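Local coordinates for phage tail sheath protein (Desulfitobacterium hafniense, PDB 3HXL), which probably forms the contractile sheath around the tail tube of a phage or phage-like particle, at residues A[272-277]-A[281-286]; A[131-136]-A[159-164]; A[377-382]-A[414-419]. All blocks are in the same frame, centred on the assembly; numbering follows the deposited sequence.

How the contacts relate
From the N terminus, the chain first closes contact 2, where strand 131-137 meets strand 159-162 after an excursion through strand 140-147, joining the two sheets of the beta-sandwich domain. Contact 1 follows in the subtilisin-like domain: the end of helix 263-276 is met by residues 281-286, a short loop back onto the helix with three residues between the segments. Contact 3 comes last and packs helix 373-392 on strand 415-422 of the C-terminal domain. The three lie in series, and none nests in or crosses another. Contacts 2 and 3 lie on opposite sides of the chain's centre, their own centres 65 Å apart; those of contacts 1 and 3 are 33 Å apart.

Contact 1: residues A[272-277]-A[281-286]; sequences GATAGA and ESLTYQ
Leu283 lays its branched end against the last turn of helix 263-276, and its path shows how a chain leaving a helix can fold back on it. Its CB leaves the backbone toward the helix, and CG, set anti to the carbonyl carbon (chi1 -63°), carries both methyls onward. CD1 rests on the methyl of Ala273, 3.8 Å from its CB, and also reaches Thr274, whose OG1 lies 3.9 Å from it with the two side chains at about a right angle. That hydroxyl has its polar partner within the helix, the carbonyl of Val270, so its contact with the leucine methyl is a van der Waals one. The other methyl, CD2, lies 3.9 Å from the carbonyl O of Ala273 and more loosely, at 4.4 Å, from CB of Ala277.

The second link is polar and passes through water. Glu281 extends beyond CG and brings OE1 within 3.7 Å of CA of Ala277. One water donates to both sides, at 2.8 Å from O of Gly276 and 2.7 Å from OE1 of Glu281, bridging a carbonyl at the helix end to the carboxylate. The other carboxylate oxygen, OE2, makes a salt bridge to Arg278. Farther along, Ser282 OG accepts from N of Thr284 in an ST turn that overlaps the type II beta turn from Leu283 to Gln286. The arrangement is the C-terminal end of helix 263-276, where Ala277 is the first residue to leave helical geometry, with the following loop folded back on the last turn, within the subtilisin-like domain.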
loop_
_atom_site.group_PDB
_atom_site.type_symbol
_atom_site.label_atom_id
_atom_site.label_comp_id
_atom_site.label_asym_id
_atom_site.label_seq_id
_atom_site.Cartn_x
_atom_site.Cartn_y
_atom_site.Cartn_z
ATOM N N GLY A 272 3.956 4.813 -1.353
ATOM C CA GLY A 272 4.892 3.755 -1.718
ATOM C C GLY A 272 6.298 4.092 -1.274
ATOM O O GLY A 272 7.028 3.234 -0.771
ATOM N N ALA A 273 6.683 5.353 -1.458
ATOM C CA ALA A 273 8.017 5.821 -1.073
ATOM C C ALA A 273 8.222 5.799 0.434
ATOM O O ALA A 273 9.307 5.488 0.930
ATOM C CB ALA A 273 8.245 7.239 -1.611
ATOM N N THR A 274 7.171 6.153 1.164
ATOM C CA THR A 274 7.213 6.169 2.617
ATOM C C THR A 274 7.344 4.736 3.130
ATOM O O THR A 274 8.146 4.449 4.016
ATOM C CB THR A 274 5.916 6.809 3.179
ATOM O OG1 THR A 274 5.871 8.188 2.794
ATOM C CG2 THR A 274 5.865 6.708 4.695
ATOM N N ALA A 275 6.545 3.843 2.561
ATOM C CA ALA A 275 6.568 2.440 2.950
ATOM C C ALA A 275 7.925 1.811 2.608
ATOM O O ALA A 275 8.473 1.038 3.393
ATOM C CB ALA A 275 5.449 1.694 2.235
ATOM N N GLY A 276 8.450 2.148 1.434
ATOM C CA GLY A 276 9.731 1.611 0.997
ATOM C C GLY A 276 10.949 2.208 1.677
ATOM O O GLY A 276 12.027 1.603 1.681
ATOM N N ALA A 277 10.792 3.395 2.249
ATOM C CA ALA A 277 11.896 4.064 2.933
ATOM C C ALA A 277 12.325 3.269 4.168
ATOM O O ALA A 277 11.483 2.754 4.907
ATOM C CB ALA A 277 11.475 5.484 3.339
ATOM N N GLU A 281 16.361 6.272 6.428
ATOM C CA GLU A 281 16.221 7.098 5.228
ATOM C C GLU A 281 15.120 8.151 5.301
ATOM O O GLU A 281 14.043 7.910 5.849
ATOM C CB GLU A 281 15.964 6.224 3.992
ATOM C CG GLU A 281 17.017 5.151 3.717
ATOM C CD GLU A 281 16.703 4.334 2.470
ATOM O OE1 GLU A 281 15.498 4.181 2.139
ATOM O OE2 GLU A 281 17.661 3.827 1.828
ATOM N N SER A 282 15.404 9.317 4.733
ATOM C CA SER A 282 14.450 10.424 4.693
ATOM C C SER A 282 14.172 10.749 3.229
ATOM O O SER A 282 15.075 10.684 2.392
ATOM C CB SER A 282 15.032 11.655 5.395
ATOM O OG SER A 282 14.291 12.816 5.067
ATOM N N LEU A 283 12.929 11.092 2.911
ATOM C CA LEU A 283 12.580 11.415 1.531
ATOM C C LEU A 283 12.960 12.843 1.140
ATOM O O LEU A 283 12.889 13.206 -0.028
ATOM C CB LEU A 283 11.074 11.218 1.297
ATOM C CG LEU A 283 10.518 9.800 1.459
ATOM C CD1 LEU A 283 9.037 9.787 1.067
ATOM C CD2 LEU A 283 11.300 8.836 0.571
ATOM N N THR A 284 13.359 13.644 2.121
ATOM C CA THR A 284 13.725 15.036 1.869
ATOM C C THR A 284 14.705 15.180 0.709
ATOM O O THR A 284 15.774 14.569 0.688
ATOM C CB THR A 284 14.312 15.699 3.133
ATOM O OG1 THR A 284 13.318 15.693 4.170
ATOM C CG2 THR A 284 14.709 17.152 2.846
ATOM N N TYR A 285 14.303 15.999 -0.255
ATOM C CA TYR A 285 15.075 16.277 -1.449
ATOM C C TYR A 285 15.320 15.080 -2.355
ATOM O O TYR A 285 16.231 15.094 -3.179
ATOM C CB TYR A 285 16.395 16.967 -1.097
ATOM C CG TYR A 285 16.356 18.446 -1.409
ATOM C CD1 TYR A 285 15.293 19.244 -0.969
ATOM C CD2 TYR A 285 17.358 19.045 -2.174
ATOM C CE1 TYR A 285 15.229 20.601 -1.288
ATOM C CE2 TYR A 285 17.305 20.398 -2.496
ATOM C CZ TYR A 285 16.238 21.171 -2.051
ATOM O OH TYR A 285 16.184 22.509 -2.372
ATOM N N GLN A 286 14.521 14.031 -2.192
ATOM C CA GLN A 286 14.635 12.898 -3.089
ATOM C C GLN A 286 13.668 13.307 -4.191
ATOM O O GLN A 286 12.688 14.015 -3.937
ATOM C CB GLN A 286 14.157 11.594 -2.438
ATOM C CG GLN A 286 15.067 11.054 -1.343
ATOM C CD GLN A 286 14.896 9.560 -1.139
ATOM O OE1 GLN A 286 15.133 9.034 -0.050
ATOM N NE2 GLN A 286 14.500 8.864 -2.198
HETATM O O HOH W 1 14.549 2.200 0.595
#

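Contact 2: residues A[131-136]-A[159-164]; sequences FDVSTL and VIFSGT
Val133 holds CG1 anti to its own backbone N (chi1 -175°), while Phe161 sets its ring anti to the carbonyl carbon (chi1 -62°); together these torsions send a methyl and a ring toward one another from opposite directions. They meet at 4.1 Å between CG1 of Val133 and CE1 of Phe161, with the methyl oblique to the ring. Thr135, two residues along the same strand, comes at the ring at a slant, its OG1 standing 4.2 Å from CZ of Phe161. The same oxygen faces Val159 tip to tip, 4.1 Å from CG2.

Alternate residues of the two strands point into the space between two sheets, as in the core of a beta sandwich, the fold of this domain. Strand 131-137 belongs to a four-stranded antiparallel sheet and strand 159-162 to a three-stranded one; the axes of the two short segments approach to 10.3 Å, with their directions 145° apart, too far for backbone pairing, and side chains fill the interval. Leu153 touches both Val133 and Phe161, and Ile117 touches both Thr135 and Val159. Although it lies among apolar groups, the Thr135 hydroxyl has a weak hydrogen bond from the side-chain amide of Asn156, whose OD1 accepts from the backbone N of Val159.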
loop_
_atom_site.group_PDB
_atom_site.type_symbol
_atom_site.label_atom_id
_atom_site.label_comp_id
_atom_site.label_asym_id
_atom_site.label_seq_id
_atom_site.Cartn_x
_atom_site.Cartn_y
_atom_site.Cartn_z
ATOM N N PHE A 131 -16.692 -25.538 -34.468
ATOM C CA PHE A 131 -16.623 -24.086 -34.533
ATOM C C PHE A 131 -15.396 -23.579 -33.791
ATOM O O PHE A 131 -14.947 -24.192 -32.826
ATOM C CB PHE A 131 -17.864 -23.441 -33.899
ATOM C CG PHE A 131 -19.161 -23.843 -34.535
ATOM C CD1 PHE A 131 -19.714 -25.096 -34.292
ATOM C CD2 PHE A 131 -19.848 -22.955 -35.359
ATOM C CE1 PHE A 131 -20.932 -25.462 -34.858
ATOM C CE2 PHE A 131 -21.069 -23.311 -35.932
ATOM C CZ PHE A 131 -21.612 -24.567 -35.678
ATOM N N ASP A 132 -14.853 -22.461 -34.255
ATOM C CA ASP A 132 -13.709 -21.854 -33.595
ATOM C C ASP A 132 -14.249 -20.655 -32.829
ATOM O O ASP A 132 -14.611 -19.642 -33.429
ATOM C CB ASP A 132 -12.659 -21.395 -34.613
ATOM C CG ASP A 132 -11.916 -22.555 -35.252
ATOM O OD1 ASP A 132 -11.543 -23.503 -34.529
ATOM O OD2 ASP A 132 -11.690 -22.512 -36.478
ATOM N N VAL A 133 -14.330 -20.783 -31.507
ATOM C CA VAL A 133 -14.834 -19.699 -30.669
ATOM C C VAL A 133 -13.658 -18.922 -30.097
ATOM O O VAL A 133 -12.903 -19.425 -29.263
ATOM C CB VAL A 133 -15.705 -20.238 -29.511
ATOM C CG1 VAL A 133 -16.309 -19.077 -28.727
ATOM C CG2 VAL A 133 -16.801 -21.127 -30.066
ATOM N N SER A 134 -13.501 -17.690 -30.559
ATOM C CA SER A 134 -12.402 -16.863 -30.101
ATOM C C SER A 134 -12.871 -15.681 -29.268
ATOM O O SER A 134 -13.939 -15.110 -29.507
ATOM C CB SER A 134 -11.588 -16.381 -31.304
ATOM O OG SER A 134 -11.019 -17.484 -31.989
ATOM N N THR A 135 -12.065 -15.333 -28.273
ATOM C CA THR A 135 -12.362 -14.211 -27.399
ATOM C C THR A 135 -11.350 -13.119 -27.720
ATOM O O THR A 135 -10.140 -13.320 -27.590
ATOM C CB THR A 135 -12.230 -14.610 -25.909
ATOM O OG1 THR A 135 -13.086 -15.725 -25.641
ATOM C CG2 THR A 135 -12.626 -13.451 -25.006
ATOM N N LEU A 136 -11.852 -11.972 -28.161
ATOM C CA LEU A 136 -10.995 -10.849 -28.507
ATOM C C LEU A 136 -11.100 -9.726 -27.495
ATOM O O LEU A 136 -12.178 -9.436 -26.972
ATOM C CB LEU A 136 -11.355 -10.299 -29.891
ATOM C CG LEU A 136 -10.817 -11.023 -31.133
ATOM C CD1 LEU A 136 -11.261 -12.468 -31.144
ATOM C CD2 LEU A 136 -11.309 -10.296 -32.373
ATOM N N VAL A 159 -14.031 -14.355 -19.980
ATOM C CA VAL A 159 -15.476 -14.540 -19.966
ATOM C C VAL A 159 -15.946 -15.913 -19.510
ATOM O O VAL A 159 -15.171 -16.870 -19.428
ATOM C CB VAL A 159 -16.088 -14.295 -21.363
ATOM C CG1 VAL A 159 -15.753 -12.895 -21.843
ATOM C CG2 VAL A 159 -15.576 -15.338 -22.348
ATOM N N ILE A 160 -17.242 -15.980 -19.219
ATOM C CA ILE A 160 -17.903 -17.203 -18.792
ATOM C C ILE A 160 -18.953 -17.498 -19.859
ATOM O O ILE A 160 -19.708 -16.609 -20.251
ATOM C CB ILE A 160 -18.626 -17.021 -17.431
ATOM C CG1 ILE A 160 -17.616 -16.661 -16.335
ATOM C CG2 ILE A 160 -19.382 -18.291 -17.073
ATOM C CD1 ILE A 160 -16.596 -17.746 -16.050
ATOM N N PHE A 161 -18.987 -18.737 -20.334
ATOM C CA PHE A 161 -19.951 -19.128 -21.357
ATOM C C PHE A 161 -21.177 -19.753 -20.707
ATOM O O PHE A 161 -21.057 -20.550 -19.776
ATOM C CB PHE A 161 -19.313 -20.129 -22.321
ATOM C CG PHE A 161 -18.132 -19.584 -23.064
ATOM C CD1 PHE A 161 -18.306 -18.685 -24.107
ATOM C CD2 PHE A 161 -16.841 -19.957 -22.707
ATOM C CE1 PHE A 161 -17.209 -18.168 -24.791
ATOM C CE2 PHE A 161 -15.734 -19.446 -23.383
ATOM C CZ PHE A 161 -15.917 -18.550 -24.425
ATOM N N SER A 162 -22.356 -19.385 -21.193
ATOM C CA SER A 162 -23.598 -19.922 -20.650
ATOM C C SER A 162 -24.587 -20.235 -21.768
ATOM O O SER A 162 -24.482 -19.704 -22.875
ATOM C CB SER A 162 -24.227 -18.926 -19.668
ATOM O OG SER A 162 -24.511 -17.690 -20.301
ATOM N N GLY A 163 -25.551 -21.097 -21.465
ATOM C CA GLY A 163 -26.542 -21.475 -22.453
ATOM C C GLY A 163 -26.478 -22.958 -22.745
ATOM O O GLY A 163 -25.701 -23.689 -22.132
ATOM N N THR A 164 -27.293 -23.410 -23.689
ATOM C CA THR A 164 -27.316 -24.824 -24.039
ATOM C C THR A 164 -27.703 -25.024 -25.499
ATOM O O THR A 164 -28.368 -24.178 -26.096
ATOM C CB THR A 164 -28.308 -25.591 -23.140
ATOM O OG1 THR A 164 -28.478 -26.928 -23.633
ATOM C CG2 THR A 164 -29.651 -24.884 -23.108
#

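Contact 3: residues A[377-382]-A[414-419]; sequences NLLKSE and DAVYIE
Leu379 reaches from helix 373-392 to two residues on one face of strand 415-422, Val416 and Ile418, and every interaction between them is apolar. The closer is with Ile418: the two side chains meet at a slant, and CD2 of Leu379 comes to 3.4 Å from CD1 of Ile418, tighter than usual van der Waals contact. The second methyl, CD1 of Leu379, is 4.0 Å from that same CD1 of Ile418, so the isoleucine tip is met by both branches of the leucine. Ile418 arrives there because its CG1 is anti to the carbonyl carbon (chi1 -52°) and the chain then extends to CD1 (chi2 174°).

With Val416 the touch is looser. The two side chains slide past each other in opposite directions, leaving CD1 of Leu379 and CG1 of Val416 4.1 Å apart.

A polar contact lies on the strand's other face, where Glu419 gives OE2 to a hydrogen bond with the hydroxyl of Tyr432. Val416 and Ile418 point to the helix, whereas Tyr417 and Glu419 point to that other face.

Strand 415-422 is the middle strand of a three-stranded antiparallel sheet, flanked by strands 405-408 and 431-438. Val407 touches Val416 and Ile418 from the first of these, Ile437 touches Leu379 from the second, and Phe361 of helix 344-364 packs on both Leu379 and Ile418, so two helices share this face of the C-terminal domain's sheet.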
loop_
_atom_site.group_PDB
_atom_site.type_symbol
_atom_site.label_atom_id
_atom_site.label_comp_id
_atom_site.label_asym_id
_atom_site.label_seq_id
_atom_site.Cartn_x
_atom_site.Cartn_y
_atom_site.Cartn_z
ATOM N N ASN A 377 16.822 -9.274 32.979
ATOM C CA ASN A 377 18.170 -9.072 32.466
ATOM C C ASN A 377 18.263 -9.521 31.014
ATOM O O ASN A 377 18.866 -8.846 30.183
ATOM C CB ASN A 377 19.181 -9.851 33.315
ATOM C CG ASN A 377 19.527 -9.142 34.611
ATOM O OD1 ASN A 377 20.217 -9.697 35.471
ATOM N ND2 ASN A 377 19.057 -7.907 34.757
ATOM N N LEU A 378 17.655 -10.664 30.713
ATOM C CA LEU A 378 17.683 -11.203 29.360
ATOM C C LEU A 378 16.936 -10.303 28.380
ATOM O O LEU A 378 17.367 -10.112 27.240
ATOM C CB LEU A 378 17.076 -12.607 29.345
ATOM C CG LEU A 378 17.196 -13.393 28.038
ATOM C CD1 LEU A 378 18.656 -13.486 27.607
ATOM C CD2 LEU A 378 16.606 -14.775 28.237
ATOM N N LEU A 379 15.815 -9.756 28.833
ATOM C CA LEU A 379 15.009 -8.870 28.007
ATOM C C LEU A 379 15.810 -7.596 27.745
ATOM O O LEU A 379 15.814 -7.060 26.635
ATOM C CB LEU A 379 13.709 -8.533 28.736
ATOM C CG LEU A 379 12.479 -8.265 27.869
ATOM C CD1 LEU A 379 11.276 -8.030 28.767
ATOM C CD2 LEU A 379 12.727 -7.066 26.974
ATOM N N LYS A 380 16.490 -7.122 28.783
ATOM C CA LYS A 380 17.306 -5.921 28.694
ATOM C C LYS A 380 18.425 -6.108 27.676
ATOM O O LYS A 380 18.719 -5.211 26.881
ATOM C CB LYS A 380 17.902 -5.598 30.066
ATOM C CG LYS A 380 18.823 -4.389 30.091
ATOM C CD LYS A 380 19.309 -4.114 31.505
ATOM C CE LYS A 380 20.174 -2.870 31.566
ATOM N NZ LYS A 380 20.599 -2.568 32.960
ATOM N N SER A 381 19.047 -7.282 27.707
ATOM C CA SER A 381 20.138 -7.597 26.791
ATOM C C SER A 381 19.660 -7.618 25.344
ATOM O O SER A 381 20.344 -7.122 24.447
ATOM C CB SER A 381 20.749 -8.956 27.146
ATOM O OG SER A 381 21.713 -9.348 26.180
ATOM N N GLU A 382 18.488 -8.196 25.111
ATOM C CA GLU A 382 17.963 -8.269 23.757
ATOM C C GLU A 382 17.603 -6.889 23.212
ATOM O O GLU A 382 17.750 -6.631 22.018
ATOM C CB GLU A 382 16.749 -9.199 23.706
ATOM C CG GLU A 382 17.095 -10.651 24.015
ATOM C CD GLU A 382 18.160 -11.215 23.082
ATOM O OE1 GLU A 382 17.877 -11.362 21.873
ATOM O OE2 GLU A 382 19.280 -11.504 23.560
ATOM N N ASP A 414 3.469 -9.569 37.718
ATOM C CA ASP A 414 3.857 -10.069 36.403
ATOM C C ASP A 414 3.917 -8.962 35.354
ATOM O O ASP A 414 3.589 -9.177 34.186
ATOM C CB ASP A 414 2.890 -11.168 35.949
ATOM C CG ASP A 414 1.447 -10.700 35.908
ATOM O OD1 ASP A 414 0.555 -11.548 35.691
ATOM O OD2 ASP A 414 1.205 -9.487 36.090
ATOM N N ALA A 415 4.337 -7.775 35.779
ATOM C CA ALA A 415 4.453 -6.636 34.878
ATOM C C ALA A 415 5.915 -6.226 34.777
ATOM O O ALA A 415 6.607 -6.102 35.789
ATOM C CB ALA A 415 3.618 -5.474 35.391
ATOM N N VAL A 416 6.380 -6.027 33.549
ATOM C CA VAL A 416 7.759 -5.628 33.304
ATOM C C VAL A 416 7.784 -4.270 32.608
ATOM O O VAL A 416 7.078 -4.054 31.627
ATOM C CB VAL A 416 8.490 -6.654 32.415
ATOM C CG1 VAL A 416 9.925 -6.212 32.184
ATOM C CG2 VAL A 416 8.453 -8.028 33.070
ATOM N N TYR A 417 8.597 -3.359 33.131
ATOM C CA TYR A 417 8.714 -2.026 32.567
ATOM C C TYR A 417 10.114 -1.784 32.019
ATOM O O TYR A 417 11.113 -2.057 32.686
ATOM C CB TYR A 417 8.371 -0.979 33.629
ATOM C CG TYR A 417 6.889 -0.883 33.928
ATOM C CD1 TYR A 417 6.038 -0.145 33.101
ATOM C CD2 TYR A 417 6.329 -1.554 35.019
ATOM C CE1 TYR A 417 4.667 -0.077 33.350
ATOM C CE2 TYR A 417 4.954 -1.493 35.276
ATOM C CZ TYR A 417 4.132 -0.753 34.436
ATOM O OH TYR A 417 2.777 -0.690 34.673
ATOM N N ILE A 418 10.176 -1.276 30.795
ATOM C CA ILE A 418 11.450 -0.988 30.154
ATOM C C ILE A 418 11.523 0.490 29.805
ATOM O O ILE A 418 10.612 1.031 29.184
ATOM C CB ILE A 418 11.611 -1.793 28.862
ATOM C CG1 ILE A 418 11.366 -3.274 29.145
ATOM C CG2 ILE A 418 13.005 -1.574 28.285
ATOM C CD1 ILE A 418 11.371 -4.130 27.907
ATOM N N GLU A 419 12.604 1.140 30.218
ATOM C CA GLU A 419 12.801 2.557 29.932
ATOM C C GLU A 419 14.088 2.722 29.133
ATOM O O GLU A 419 15.118 2.145 29.477
ATOM C CB GLU A 419 12.896 3.361 31.233
ATOM C CG GLU A 419 11.589 3.475 32.010
ATOM C CD GLU A 419 11.695 4.429 33.189
ATOM O OE1 GLU A 419 12.477 4.147 34.120
ATOM O OE2 GLU A 419 10.999 5.464 33.183
#